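Local atomic coordinates of cellulase CEL9M (Clostridium cellulolyticum, PDB entry 1IA6), a protein that probably hydrolyses internal beta-1,4-glucosidic linkages of cellulose and related beta-glucans, as a family 9 glycoside hydrolase. Residues 73-85 and 417-429. Residues are numbered along the deposited sequence; the frame is centred on the assembly and turned at random. Where two conformers were deposited one is given.
Sequences ILGWSLYEFKESF and AGLVGVLAGAIKF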
# COMPACT_ATOMS: atom_id res chain seq x y z
N ILE A 73 1.87 -4.43 -2.58
CA ILE A 73 2.16 -4.89 -1.22
C ILE A 73 1.07 -5.83 -0.70
O ILE A 73 1.37 -6.79 0.01
CB ILE A 73 2.34 -3.70 -0.25
CG1 ILE A 73 3.51 -2.84 -0.71
CG2 ILE A 73 2.54 -4.21 1.18
CD1 ILE A 73 4.76 -3.61 -1.08
N LEU A 74 -0.18 -5.54 -1.04
CA LEU A 74 -1.27 -6.41 -0.62
C LEU A 74 -1.11 -7.76 -1.32
O LEU A 74 -1.31 -8.81 -0.71
CB LEU A 74 -2.62 -5.79 -1.00
CG LEU A 74 -3.10 -4.62 -0.15
CD1 LEU A 74 -4.33 -3.99 -0.80
CD2 LEU A 74 -3.42 -5.09 1.27
N GLY A 75 -0.76 -7.72 -2.60
CA GLY A 75 -0.56 -8.95 -3.35
C GLY A 75 0.60 -9.76 -2.78
O GLY A 75 0.55 -10.99 -2.74
N TRP A 76 1.65 -9.07 -2.35
CA TRP A 76 2.81 -9.73 -1.78
C TRP A 76 2.43 -10.42 -0.47
O TRP A 76 2.89 -11.53 -0.19
CB TRP A 76 3.93 -8.71 -1.54
CG TRP A 76 5.27 -9.30 -1.20
CD1 TRP A 76 5.72 -10.55 -1.52
CD2 TRP A 76 6.37 -8.64 -0.55
NE1 TRP A 76 7.02 -10.72 -1.10
CE2 TRP A 76 7.44 -9.56 -0.50
CE3 TRP A 76 6.54 -7.37 0.00
CZ2 TRP A 76 8.68 -9.25 0.08
CZ3 TRP A 76 7.78 -7.05 0.58
CH2 TRP A 76 8.82 -7.99 0.61
N SER A 77 1.58 -9.76 0.31
CA SER A 77 1.13 -10.30 1.59
C SER A 77 0.41 -11.63 1.39
O SER A 77 0.66 -12.60 2.11
CB SER A 77 0.18 -9.31 2.27
OG SER A 77 0.79 -8.04 2.45
N LEU A 78 -0.48 -11.68 0.41
CA LEU A 78 -1.25 -12.88 0.12
C LEU A 78 -0.35 -13.99 -0.42
O LEU A 78 -0.52 -15.16 -0.08
CB LEU A 78 -2.35 -12.57 -0.90
CG LEU A 78 -3.31 -13.72 -1.26
CD1 LEU A 78 -4.05 -14.19 -0.02
CD2 LEU A 78 -4.29 -13.23 -2.31
N TYR A 79 0.60 -13.61 -1.26
CA TYR A 79 1.53 -14.56 -1.85
C TYR A 79 2.44 -15.23 -0.82
O TYR A 79 2.65 -16.44 -0.86
CB TYR A 79 2.40 -13.86 -2.90
CG TYR A 79 3.37 -14.78 -3.61
CD1 TYR A 79 2.94 -15.65 -4.61
CD2 TYR A 79 4.73 -14.77 -3.28
CE1 TYR A 79 3.84 -16.50 -5.26
CE2 TYR A 79 5.63 -15.62 -3.92
CZ TYR A 79 5.18 -16.47 -4.91
OH TYR A 79 6.08 -17.30 -5.55
N GLU A 80 2.98 -14.43 0.10
CA GLU A 80 3.89 -14.95 1.12
C GLU A 80 3.23 -15.60 2.33
O GLU A 80 3.78 -16.53 2.92
CB GLU A 80 4.81 -13.83 1.62
CG GLU A 80 5.67 -13.16 0.55
CD GLU A 80 6.81 -14.04 0.05
OE1 GLU A 80 7.11 -15.07 0.68
OE2 GLU A 80 7.42 -13.67 -0.97
N PHE A 81 2.06 -15.09 2.72
CA PHE A 81 1.37 -15.62 3.90
C PHE A 81 -0.05 -16.10 3.62
O PHE A 81 -0.95 -15.89 4.43
CB PHE A 81 1.33 -14.54 5.00
CG PHE A 81 2.68 -13.99 5.37
CD1 PHE A 81 3.65 -14.81 5.94
CD2 PHE A 81 2.99 -12.65 5.14
CE1 PHE A 81 4.91 -14.30 6.27
CE2 PHE A 81 4.25 -12.14 5.47
CZ PHE A 81 5.21 -12.97 6.04
N LYS A 82 -0.23 -16.76 2.49
CA LYS A 82 -1.54 -17.26 2.10
C LYS A 82 -2.26 -18.05 3.19
O LYS A 82 -3.47 -17.91 3.37
CB LYS A 82 -1.42 -18.12 0.84
CG LYS A 82 -2.74 -18.73 0.38
CD LYS A 82 -2.54 -19.57 -0.86
CE LYS A 82 -3.79 -20.38 -1.18
NZ LYS A 82 -4.98 -19.50 -1.30
N GLU A 83 -1.51 -18.89 3.91
CA GLU A 83 -2.09 -19.71 4.98
C GLU A 83 -2.81 -18.87 6.02
O GLU A 83 -3.85 -19.27 6.54
CB GLU A 83 -1.00 -20.54 5.67
CG GLU A 83 -0.37 -21.62 4.80
CD GLU A 83 0.29 -21.06 3.55
OE1 GLU A 83 1.12 -20.13 3.67
OE2 GLU A 83 -0.02 -21.56 2.45
N SER A 84 -2.25 -17.71 6.33
CA SER A 84 -2.84 -16.82 7.33
C SER A 84 -4.22 -16.33 6.90
O SER A 84 -5.12 -16.20 7.72
CB SER A 84 -1.93 -15.62 7.58
OG SER A 84 -0.68 -16.04 8.10
N PHE A 85 -4.37 -16.05 5.61
CA PHE A 85 -5.66 -15.59 5.09
C PHE A 85 -6.66 -16.75 5.03
O PHE A 85 -7.83 -16.58 5.40
CB PHE A 85 -5.50 -14.97 3.70
CG PHE A 85 -4.66 -13.71 3.68
CD1 PHE A 85 -3.27 -13.78 3.67
CD2 PHE A 85 -5.27 -12.46 3.67
CE1 PHE A 85 -2.49 -12.62 3.64
CE2 PHE A 85 -4.50 -11.29 3.65
CZ PHE A 85 -3.12 -11.38 3.63
N ALA A 417 -1.69 -0.92 3.55
CA ALA A 417 -1.09 -1.99 2.75
C ALA A 417 -0.07 -2.78 3.57
O ALA A 417 -0.12 -4.01 3.63
CB ALA A 417 -0.43 -1.41 1.50
N GLY A 418 0.84 -2.06 4.22
CA GLY A 418 1.86 -2.69 5.03
C GLY A 418 1.31 -3.34 6.29
O GLY A 418 1.88 -4.32 6.78
N LEU A 419 0.22 -2.79 6.81
CA LEU A 419 -0.40 -3.32 8.02
C LEU A 419 -0.96 -4.71 7.74
O LEU A 419 -0.78 -5.63 8.53
CB LEU A 419 -1.52 -2.40 8.51
CG LEU A 419 -2.30 -2.91 9.74
CD1 LEU A 419 -1.36 -3.01 10.94
CD2 LEU A 419 -3.44 -1.97 10.05
N VAL A 420 -1.66 -4.85 6.62
CA VAL A 420 -2.23 -6.14 6.27
C VAL A 420 -1.12 -7.19 6.22
O VAL A 420 -1.26 -8.28 6.77
CB VAL A 420 -2.94 -6.10 4.90
CG1 VAL A 420 -3.41 -7.49 4.52
CG2 VAL A 420 -4.12 -5.14 4.95
N GLY A 421 -0.02 -6.84 5.57
CA GLY A 421 1.10 -7.76 5.45
C GLY A 421 1.72 -8.20 6.77
O GLY A 421 1.93 -9.39 7.00
N VAL A 422 2.01 -7.24 7.65
CA VAL A 422 2.61 -7.58 8.94
C VAL A 422 1.66 -8.41 9.80
O VAL A 422 2.09 -9.32 10.50
CB VAL A 422 3.09 -6.31 9.71
CG1 VAL A 422 1.91 -5.53 10.26
CG2 VAL A 422 4.04 -6.72 10.84
N LEU A 423 0.37 -8.09 9.76
CA LEU A 423 -0.60 -8.85 10.54
C LEU A 423 -0.69 -10.29 10.02
O LEU A 423 -0.81 -11.24 10.80
CB LEU A 423 -1.98 -8.18 10.50
CG LEU A 423 -2.08 -6.91 11.37
CD1 LEU A 423 -3.43 -6.24 11.16
CD2 LEU A 423 -1.90 -7.30 12.83
N ALA A 424 -0.63 -10.45 8.70
CA ALA A 424 -0.68 -11.79 8.12
C ALA A 424 0.55 -12.56 8.59
O ALA A 424 0.47 -13.75 8.91
CB ALA A 424 -0.71 -11.71 6.59
N GLY A 425 1.68 -11.88 8.65
CA GLY A 425 2.91 -12.51 9.10
C GLY A 425 2.86 -12.82 10.59
O GLY A 425 3.38 -13.84 11.03
N ALA A 426 2.24 -11.94 11.37
CA ALA A 426 2.13 -12.14 12.81
C ALA A 426 1.36 -13.42 13.11
O ALA A 426 1.71 -14.18 14.00
CB ALA A 426 1.44 -10.95 13.46
N ILE A 427 0.29 -13.64 12.35
CA ILE A 427 -0.54 -14.82 12.54
C ILE A 427 0.28 -16.09 12.32
O ILE A 427 0.10 -17.09 13.02
CB ILE A 427 -1.75 -14.79 11.59
CG1 ILE A 427 -2.72 -13.70 12.04
CG2 ILE A 427 -2.45 -16.15 11.57
CD1 ILE A 427 -3.88 -13.45 11.11
N LYS A 428 1.19 -16.05 11.35
CA LYS A 428 2.03 -17.20 11.04
C LYS A 428 3.07 -17.51 12.11
O LYS A 428 3.24 -18.66 12.51
CB LYS A 428 2.74 -16.97 9.70
CG LYS A 428 3.76 -18.06 9.34
CD LYS A 428 4.47 -17.74 8.04
CE LYS A 428 5.57 -18.76 7.75
NZ LYS A 428 5.03 -20.15 7.68
N PHE A 429 3.75 -16.48 12.59
CA PHE A 429 4.81 -16.66 13.58
C PHE A 429 4.40 -16.63 15.05
O PHE A 429 5.00 -17.32 15.87
CB PHE A 429 5.90 -15.61 13.35
CG PHE A 429 6.67 -15.82 12.09
CD1 PHE A 429 7.60 -16.85 11.99
CD2 PHE A 429 6.49 -14.98 11.00
CE1 PHE A 429 8.33 -17.04 10.82
CE2 PHE A 429 7.21 -15.16 9.83
CZ PHE A 429 8.13 -16.19 9.74
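S77 and G421 lie where the two backbones come closest, their CA atoms 4.6 Å apart. Here helix 73-80 runs nearly parallel to helix 417-429, with 8.5 Å between the axes, and the missing side chain at G421 makes room for S77. In one of its two conformers the S77 hydroxyl is turned back to its own helix by chi1 of -57°, beside the backbone N, and donates to I73 O, which S77 N meets from the opposite face of the carbonyl plane. On one flank the L74 side chain crosses that of V420 at about a right angle, L74 CD2 lying 3.7 Å from V420 CG2. Both helices belong to the alpha-barrel of the family 9 catalytic module, and their buried interface is closed further by helices 6-15, 91-107 and 306-323. F81 is the first residue to leave helical phi/psi and sits at the N-cap position of the next helix. Its ring is sandwiched: G425 CA stands over the centre of one face, 3.7 Å from the centroid, in a CH-pi contact, and E80 CB covers the other. A424 CB packs against F85 CE1 at 3.6 Å. A424 O accepts a 2.7 Å hydrogen bond from S84 OG. Toward solvent the fit slackens: the exposed K428 crosses F81 at about a right angle, its CD at the ring edge, while K428 NZ remains 5.6 Å from E83 OE1, too far for a salt bridge.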